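Side-chain contacts in lectin (Cicer arietinum, PDB 3V6N), which agglutinates red blood cells as a chickpea albumin of the hemopexin fold, a four-bladed beta-propeller that binds calcium and sodium ions: residues R142-Y145 and L146-R149; P109-K112 and G113-F116; Y19-N23 and D24-L28. All coordinates share one frame; numbering follows the deposited sequence.

Contact 1 (R142-Y145 and L146-R149)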
loop_
_atom_site.group_PDB
_atom_site.type_symbol
_atom_site.label_atom_id
_atom_site.label_comp_id
_atom_site.label_asym_id
_atom_site.label_seq_id
_atom_site.Cartn_x
_atom_site.Cartn_y
_atom_site.Cartn_z
ATOM N N ARG A 142 3.557 -5.798 -23.838
ATOM C CA ARG A 142 3.963 -7.170 -23.919
ATOM C C ARG A 142 5.329 -7.245 -23.256
ATOM O O ARG A 142 6.265 -6.593 -23.709
ATOM C CB ARG A 142 4.003 -7.591 -25.381
ATOM C CG ARG A 142 4.411 -9.023 -25.632
ATOM C CD ARG A 142 4.395 -9.284 -27.137
ATOM N NE ARG A 142 5.019 -10.566 -27.448
ATOM C CZ ARG A 142 5.409 -10.937 -28.663
ATOM N NH1 ARG A 142 5.236 -10.130 -29.704
ATOM N NH2 ARG A 142 5.972 -12.124 -28.836
ATOM N N ILE A 143 5.420 -8.001 -22.161
ATOM C CA ILE A 143 6.645 -8.070 -21.353
ATOM C C ILE A 143 7.122 -9.498 -21.170
ATOM O O ILE A 143 6.373 -10.444 -21.385
ATOM C CB ILE A 143 6.477 -7.438 -19.942
ATOM C CG1 ILE A 143 5.583 -8.323 -19.043
ATOM C CG2 ILE A 143 5.926 -6.024 -20.062
ATOM C CD1 ILE A 143 5.751 -8.105 -17.549
ATOM N N ASP A 144 8.381 -9.634 -20.782
ATOM C CA ASP A 144 8.939 -10.911 -20.355
ATOM C C ASP A 144 9.155 -10.739 -18.860
ATOM O O ASP A 144 9.964 -9.899 -18.444
ATOM C CB ASP A 144 10.261 -11.190 -21.090
ATOM C CG ASP A 144 10.923 -12.502 -20.672
ATOM O OD1 ASP A 144 10.969 -12.847 -19.478
ATOM O OD2 ASP A 144 11.436 -13.196 -21.556
ATOM N N TYR A 145 8.426 -11.503 -18.049
ATOM C CA TYR A 145 8.551 -11.343 -16.587
ATOM C C TYR A 145 9.883 -11.903 -16.017
ATOM O O TYR A 145 10.338 -11.452 -14.977
ATOM C CB TYR A 145 7.309 -11.896 -15.838
ATOM C CG TYR A 145 7.300 -13.406 -15.713
ATOM C CD1 TYR A 145 6.522 -14.195 -16.565
ATOM C CD2 TYR A 145 8.105 -14.044 -14.761
ATOM C CE1 TYR A 145 6.542 -15.579 -16.464
ATOM C CE2 TYR A 145 8.137 -15.422 -14.658
ATOM C CZ TYR A 145 7.356 -16.182 -15.510
ATOM O OH TYR A 145 7.395 -17.558 -15.382
ATOM N N LEU A 146 10.507 -12.865 -16.699
ATOM C CA LEU A 146 11.767 -13.451 -16.206
ATOM C C LEU A 146 12.945 -12.480 -16.362
ATOM O O LEU A 146 13.719 -12.274 -15.430
ATOM C CB LEU A 146 12.073 -14.782 -16.904
ATOM C CG LEU A 146 13.018 -15.808 -16.237
ATOM C CD1 LEU A 146 12.352 -16.479 -15.033
ATOM C CD2 LEU A 146 13.471 -16.891 -17.219
ATOM N N THR A 147 13.070 -11.874 -17.534
ATOM C CA THR A 147 14.171 -10.941 -17.774
ATOM C C THR A 147 13.793 -9.493 -17.449
ATOM O O THR A 147 14.649 -8.607 -17.477
ATOM C CB THR A 147 14.667 -11.036 -19.215
ATOM O OG1 THR A 147 13.624 -10.612 -20.090
ATOM C CG2 THR A 147 15.041 -12.481 -19.552
ATOM N N ASN A 148 12.517 -9.266 -17.139
ATOM C CA ASN A 148 12.015 -7.947 -16.754
ATOM C C ASN A 148 12.171 -6.931 -17.912
ATOM O O ASN A 148 12.734 -5.841 -17.750
ATOM C CB ASN A 148 12.703 -7.489 -15.464
ATOM C CG ASN A 148 11.901 -6.471 -14.693
ATOM O OD1 ASN A 148 10.710 -6.648 -14.460
ATOM N ND2 ASN A 148 12.554 -5.397 -14.278
ATOM N N ARG A 149 11.672 -7.309 -19.083
ATOM C CA ARG A 149 11.862 -6.505 -20.276
ATOM C C ARG A 149 10.583 -6.268 -21.056
ATOM O O ARG A 149 9.800 -7.186 -21.290
ATOM C CB ARG A 149 12.871 -7.165 -21.205
ATOM C CG ARG A 149 14.325 -6.881 -20.866
ATOM C CD ARG A 149 15.239 -7.827 -21.624
ATOM N NE ARG A 149 16.612 -7.310 -21.713
ATOM C CZ ARG A 149 17.620 -7.959 -22.293
ATOM N NH1 ARG A 149 17.422 -9.155 -22.828
ATOM N NH2 ARG A 149 18.829 -7.408 -22.329
#

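Contact 2 (P109-K112 and G113-F116)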
loop_
_atom_site.group_PDB
_atom_site.type_symbol
_atom_site.label_atom_id
_atom_site.label_comp_id
_atom_site.label_asym_id
_atom_site.label_seq_id
_atom_site.Cartn_x
_atom_site.Cartn_y
_atom_site.Cartn_z
ATOM N N PRO A 109 10.479 -0.986 -14.243
ATOM C CA PRO A 109 10.892 0.402 -14.506
ATOM C C PRO A 109 10.560 0.938 -15.892
ATOM O O PRO A 109 10.468 2.153 -16.073
ATOM C CB PRO A 109 12.416 0.363 -14.302
ATOM C CG PRO A 109 12.644 -0.806 -13.385
ATOM C CD PRO A 109 11.618 -1.824 -13.816
ATOM N N PHE A 110 10.379 0.049 -16.869
ATOM C CA PHE A 110 10.045 0.473 -18.240
ATOM C C PHE A 110 8.667 1.144 -18.310
ATOM O O PHE A 110 8.335 1.802 -19.301
ATOM C CB PHE A 110 10.144 -0.703 -19.226
ATOM C CG PHE A 110 9.562 -1.999 -18.706
ATOM C CD1 PHE A 110 10.388 -2.976 -18.152
ATOM C CD2 PHE A 110 8.197 -2.243 -18.779
ATOM C CE1 PHE A 110 9.865 -4.170 -17.677
ATOM C CE2 PHE A 110 7.665 -3.433 -18.309
ATOM C CZ PHE A 110 8.495 -4.400 -17.756
ATOM N N PHE A 111 7.875 1.002 -17.248
ATOM C CA PHE A 111 6.553 1.647 -17.197
ATOM C C PHE A 111 6.569 3.098 -16.729
ATOM O O PHE A 111 5.576 3.826 -16.892
ATOM C CB PHE A 111 5.558 0.815 -16.374
ATOM C CG PHE A 111 5.018 -0.386 -17.110
ATOM C CD1 PHE A 111 4.794 -0.335 -18.495
ATOM C CD2 PHE A 111 4.699 -1.558 -16.425
ATOM C CE1 PHE A 111 4.287 -1.434 -19.175
ATOM C CE2 PHE A 111 4.186 -2.660 -17.110
ATOM C CZ PHE A 111 3.984 -2.595 -18.482
ATOM N N LYS A 112 7.693 3.541 -16.169
ATOM C CA LYS A 112 7.800 4.924 -15.713
ATOM C C LYS A 112 7.472 5.883 -16.862
ATOM O O LYS A 112 7.919 5.677 -17.978
ATOM C CB LYS A 112 9.187 5.198 -15.141
ATOM C CG LYS A 112 9.285 6.488 -14.320
ATOM C CD LYS A 112 10.682 7.106 -14.419
ATOM C CE LYS A 112 11.764 6.093 -14.072
ATOM N NZ LYS A 112 11.593 5.604 -12.671
ATOM N N GLY A 113 6.668 6.907 -16.591
ATOM C CA GLY A 113 6.297 7.895 -17.615
ATOM C C GLY A 113 5.163 7.484 -18.543
ATOM O O GLY A 113 4.802 8.237 -19.469
ATOM N N THR A 114 4.615 6.287 -18.313
ATOM C CA THR A 114 3.461 5.779 -19.071
ATOM C C THR A 114 2.220 5.736 -18.180
ATOM O O THR A 114 2.298 5.931 -16.966
ATOM C CB THR A 114 3.669 4.344 -19.616
ATOM O OG1 THR A 114 3.688 3.415 -18.525
ATOM C CG2 THR A 114 4.961 4.205 -20.423
ATOM N N VAL A 115 1.079 5.457 -18.799
ATOM C CA VAL A 115 -0.181 5.293 -18.089
ATOM C C VAL A 115 -0.202 4.029 -17.187
ATOM O O VAL A 115 -0.944 3.979 -16.203
ATOM C CB VAL A 115 -1.375 5.376 -19.081
ATOM C CG1 VAL A 115 -1.375 4.213 -20.089
ATOM C CG2 VAL A 115 -2.707 5.511 -18.343
ATOM N N PHE A 116 0.657 3.050 -17.477
ATOM C CA PHE A 116 0.728 1.812 -16.686
ATOM C C PHE A 116 1.325 1.997 -15.278
ATOM O O PHE A 116 1.180 1.117 -14.420
ATOM C CB PHE A 116 1.549 0.735 -17.403
ATOM C CG PHE A 116 0.917 0.189 -18.658
ATOM C CD1 PHE A 116 0.983 0.900 -19.862
ATOM C CD2 PHE A 116 0.283 -1.050 -18.649
ATOM C CE1 PHE A 116 0.420 0.379 -21.023
ATOM C CE2 PHE A 116 -0.293 -1.565 -19.801
ATOM C CZ PHE A 116 -0.218 -0.853 -20.994
#

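Contact 3 (Y19-N23 and D24-L28)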
loop_
_atom_site.group_PDB
_atom_site.type_symbol
_atom_site.label_atom_id
_atom_site.label_comp_id
_atom_site.label_asym_id
_atom_site.label_seq_id
_atom_site.Cartn_x
_atom_site.Cartn_y
_atom_site.Cartn_z
ATOM N N TYR A 19 -8.842 -18.466 -10.511
ATOM C CA TYR A 19 -9.209 -17.562 -9.423
ATOM C C TYR A 19 -9.750 -16.262 -10.020
ATOM O O TYR A 19 -9.127 -15.656 -10.896
ATOM C CB TYR A 19 -7.978 -17.262 -8.537
ATOM C CG TYR A 19 -7.418 -18.486 -7.835
ATOM C CD1 TYR A 19 -7.830 -18.822 -6.546
ATOM C CD2 TYR A 19 -6.509 -19.328 -8.475
ATOM C CE1 TYR A 19 -7.335 -19.964 -5.898
ATOM C CE2 TYR A 19 -5.995 -20.459 -7.839
ATOM C CZ TYR A 19 -6.429 -20.786 -6.559
ATOM O OH TYR A 19 -5.929 -21.911 -5.941
ATOM N N LEU A 20 -10.910 -15.851 -9.523
ATOM C CA LEU A 20 -11.613 -14.682 -9.973
ATOM C C LEU A 20 -11.815 -13.773 -8.778
ATOM O O LEU A 20 -12.288 -14.220 -7.743
ATOM C CB LEU A 20 -12.973 -15.094 -10.553
ATOM C CG LEU A 20 -12.913 -16.064 -11.725
ATOM C CD1 LEU A 20 -14.284 -16.666 -11.977
ATOM C CD2 LEU A 20 -12.420 -15.311 -12.936
ATOM N N PHE A 21 -11.454 -12.504 -8.935
ATOM C CA PHE A 21 -11.498 -11.530 -7.851
ATOM C C PHE A 21 -12.578 -10.509 -8.129
ATOM O O PHE A 21 -12.684 -9.983 -9.234
ATOM C CB PHE A 21 -10.119 -10.887 -7.660
ATOM C CG PHE A 21 -9.060 -11.894 -7.321
ATOM C CD1 PHE A 21 -8.824 -12.241 -5.996
ATOM C CD2 PHE A 21 -8.379 -12.570 -8.326
ATOM C CE1 PHE A 21 -7.898 -13.219 -5.670
ATOM C CE2 PHE A 21 -7.444 -13.539 -8.010
ATOM C CZ PHE A 21 -7.199 -13.860 -6.678
ATOM N N ILE A 22 -13.404 -10.275 -7.126
ATOM C CA ILE A 22 -14.534 -9.373 -7.238
ATOM C C ILE A 22 -14.527 -8.548 -5.964
ATOM O O ILE A 22 -14.554 -9.109 -4.866
ATOM C CB ILE A 22 -15.864 -10.152 -7.339
ATOM C CG1 ILE A 22 -15.827 -11.130 -8.525
ATOM C CG2 ILE A 22 -17.039 -9.182 -7.437
ATOM C CD1 ILE A 22 -16.526 -12.440 -8.234
ATOM N N ASN A 23 -14.481 -7.224 -6.121
ATOM C CA ASN A 23 -14.322 -6.291 -5.008
ATOM C C ASN A 23 -13.149 -6.730 -4.112
ATOM O O ASN A 23 -12.022 -6.874 -4.593
ATOM C CB ASN A 23 -15.641 -6.152 -4.215
ATOM C CG ASN A 23 -16.810 -5.677 -5.080
ATOM O OD1 ASN A 23 -16.626 -4.948 -6.051
ATOM N ND2 ASN A 23 -18.013 -6.075 -4.717
ATOM N N ASP A 24 -13.421 -6.982 -2.833
ATOM C CA ASP A 24 -12.411 -7.461 -1.904
ATOM C C ASP A 24 -12.543 -8.975 -1.639
ATOM O O ASP A 24 -12.037 -9.496 -0.644
ATOM C CB ASP A 24 -12.444 -6.644 -0.601
ATOM C CG ASP A 24 -13.805 -6.687 0.102
ATOM O OD1 ASP A 24 -14.819 -7.074 -0.511
ATOM O OD2 ASP A 24 -13.855 -6.328 1.287
ATOM N N LYS A 25 -13.213 -9.662 -2.553
ATOM C CA LYS A 25 -13.483 -11.080 -2.424
ATOM C C LYS A 25 -12.917 -11.865 -3.611
ATOM O O LYS A 25 -12.441 -11.281 -4.610
ATOM C CB LYS A 25 -14.998 -11.333 -2.315
ATOM C CG LYS A 25 -15.637 -10.815 -1.020
ATOM C CD LYS A 25 -17.075 -11.318 -0.912
ATOM C CE LYS A 25 -17.751 -10.929 0.402
ATOM N NZ LYS A 25 -18.850 -11.893 0.714
ATOM N N TYR A 26 -12.980 -13.188 -3.496
ATOM C CA TYR A 26 -12.648 -14.064 -4.602
ATOM C C TYR A 26 -13.441 -15.369 -4.615
ATOM O O TYR A 26 -14.023 -15.780 -3.594
ATOM C CB TYR A 26 -11.150 -14.372 -4.618
ATOM C CG TYR A 26 -10.691 -15.392 -3.602
ATOM C CD1 TYR A 26 -10.580 -15.063 -2.245
ATOM C CD2 TYR A 26 -10.330 -16.671 -3.995
ATOM C CE1 TYR A 26 -10.140 -15.989 -1.313
ATOM C CE2 TYR A 26 -9.888 -17.612 -3.066
ATOM C CZ TYR A 26 -9.800 -17.263 -1.731
ATOM O OH TYR A 26 -9.348 -18.180 -0.811
ATOM N N VAL A 27 -13.414 -15.999 -5.787
ATOM C CA VAL A 27 -13.919 -17.343 -6.028
ATOM C C VAL A 27 -12.850 -18.180 -6.750
ATOM O O VAL A 27 -12.110 -17.681 -7.619
ATOM C CB VAL A 27 -15.220 -17.272 -6.876
ATOM C CG1 VAL A 27 -15.568 -18.599 -7.519
ATOM C CG2 VAL A 27 -16.384 -16.793 -6.011
ATOM N N LEU A 28 -12.774 -19.453 -6.380
ATOM C CA LEU A 28 -12.006 -20.423 -7.130
ATOM C C LEU A 28 -12.987 -21.210 -7.967
ATOM O O LEU A 28 -13.897 -21.851 -7.423
ATOM C CB LEU A 28 -11.255 -21.376 -6.192
ATOM C CG LEU A 28 -10.585 -22.611 -6.842
ATOM C CD1 LEU A 28 -9.667 -22.223 -7.998
ATOM C CD2 LEU A 28 -9.828 -23.422 -5.786
HETATM O O HOH W 1 -10.443 -9.087 -4.715
#

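Contact 1 (R142-Y145 and L146-R149)
The carboxylate of Asp-144 and the phenol ring of Tyr-145 are the flat groups that meet residues 146-149. Thr-147 N stands above the carboxylate plane, 56° out of it, and donates to Asp-144 OD1 at 3.0 Å in a fairly straight bond. Leu-146 N also reaches Asp-144 OD1, at 2.8 Å, but this bond is bent and weak. Thr-147 crosses the acid at about a right angle, with Thr-147 OG1 packed 3.3 Å from Asp-144 CG. The CG of Tyr-145 lies between its own backbone N and carbonyl carbon (chi1 78°). This brings the ring back beside the next peptide, Tyr-145 CD2 lying 3.3 Å from Leu-146 N, obliquely to the ring. The other surroundings of Tyr-145 include Val-132, Lys-130 and Glu-71.

The turn joins strand 139-144 to strand 149-156 of one propeller blade. Asp-144 and Arg-149 form an antiparallel hydrogen-bonded pair. Asp-144 N donates to Arg-149 O at 2.9 Å, and Arg-149 N donates to Asp-144 O at 3.2 Å. Asn-148 N adds a weak bond to Asp-144 O. Asn-148 and Arg-149 thus both face Asp-144, which makes a G1 beta bulge. Asn-148 carries the positive phi of this bulge. Farther back on the strand, Arg-142 makes a salt bridge with Glu-131.

Asp-144 therefore grips the turn twice, through its backbone at the base and through its carboxylate. With CG anti to the backbone N (chi1 179°), OD1 is placed to receive the two loop amides. These two N-H groups would probably stabilise negative charge on the acid and help fix the rotation of its carboxylate.

Contact 2 (P109-K112 and G113-F116)
Phe-111, the first residue of a type II beta turn ending at Thr-114, stacks on Phe-116, two residues past the turn. The turn follows a short 3-10 segment, 109-111, in the connection between helix 104-107 and strand 122-125 of the propeller. The two rings form an offset stack, with planes at 8° and centroids 4.8 Å apart. Phe-116 CB sits over one face of the Phe-111 ring in a CH-pi contact, 3.7 Å from the centroid. The opposite face carries Phe-110 CE2, so the Phe-111 ring is held from both sides. Both stacked rings also rest on Ala-141 of the neighbouring strand 139-144. With CG beside its backbone N and anti to its carbonyl carbon (chi1 -68°), the Phe-116 ring lies nearly parallel to that of Phe-111.

Gly-113 occupies the third position of the turn with a positive phi. Its N bonds to Glu-117 OE1. The turn is closed by Thr-114 N, which donates to Phe-111 O at 3.0 Å. Thr-114 bonds to the same carbonyl through its side chain, the hydroxyl being the donor. Thr-114 OG1 lies 2.5 Å from Phe-111 O and tilts 15° from the carbonyl plane.

Contact 3 (Y19-N23 and D24-L28)
This contact is a beta hairpin with a two-residue loop, formed by strands 17-22 and 25-30 and closed by a type II' turn from Ile-22 to Lys-25. Asn-23, with its positive phi of 49°, and Asp-24 occupy the turn corners. Lys-25 N donates to Ile-22 O at 2.7 Å, and Ile-22 N returns a bond to Lys-25 O. Leu-20 and Val-27 form the next hydrogen-bonded pair, both bonds 2.9 Å between N and O. A water donates to Asn-23 O and Lys-25 O, bridging the turn to the strand.

Tyr-19, Phe-21, Tyr-26 and Leu-28 share one face of the sheet. In Leu-28, CG anti to the backbone N (chi1 170°) sets CD1 over the centre of the Tyr-19 ring, 3.9 Å from its centroid, in a CH-pi contact. Tyr-26 CD2 comes to the edge of the same ring. Phe-21 and Tyr-26 lie side by side, with ring planes at 28° and hardly any overlap. Their closest approach is 3.4 Å, between Phe-21 CD1 and Tyr-26 CB. Phe-10 stacks on Tyr-19, and Tyr-51 meets Tyr-26.

The other face carries Leu-20, Ile-22, Lys-25 and Val-27. Tight hairpins joining consecutive strands of an antiparallel meander build the blades of a hemopexin-type beta-propeller.

Overall arrangement
Contacts 1 and 2 adjoin, with centres 14 Å apart. The Phe-110 ring links them: Phe-110 CE2 is 3.6 Å from Ile-143 CG2, and Phe-110 CE1 is 3.3 Å from Asn-148 O. The connection at 109-116 thus packs against the sheet that carries the turn of contact 1. Contact 3 belongs to another sheet. It lies across the chain's centre from contact 1, and their nearest atoms are about 16 Å apart. The calcium ion is nearer contact 3 than contact 2. The side chain of Phe-21 is about 8 Å from the bound calcium ion. The side chain of Phe-116 is about 11 Å from the bound calcium ion. Asn-7, Asp-65, Asp-121 and Asp-174 form that calcium site.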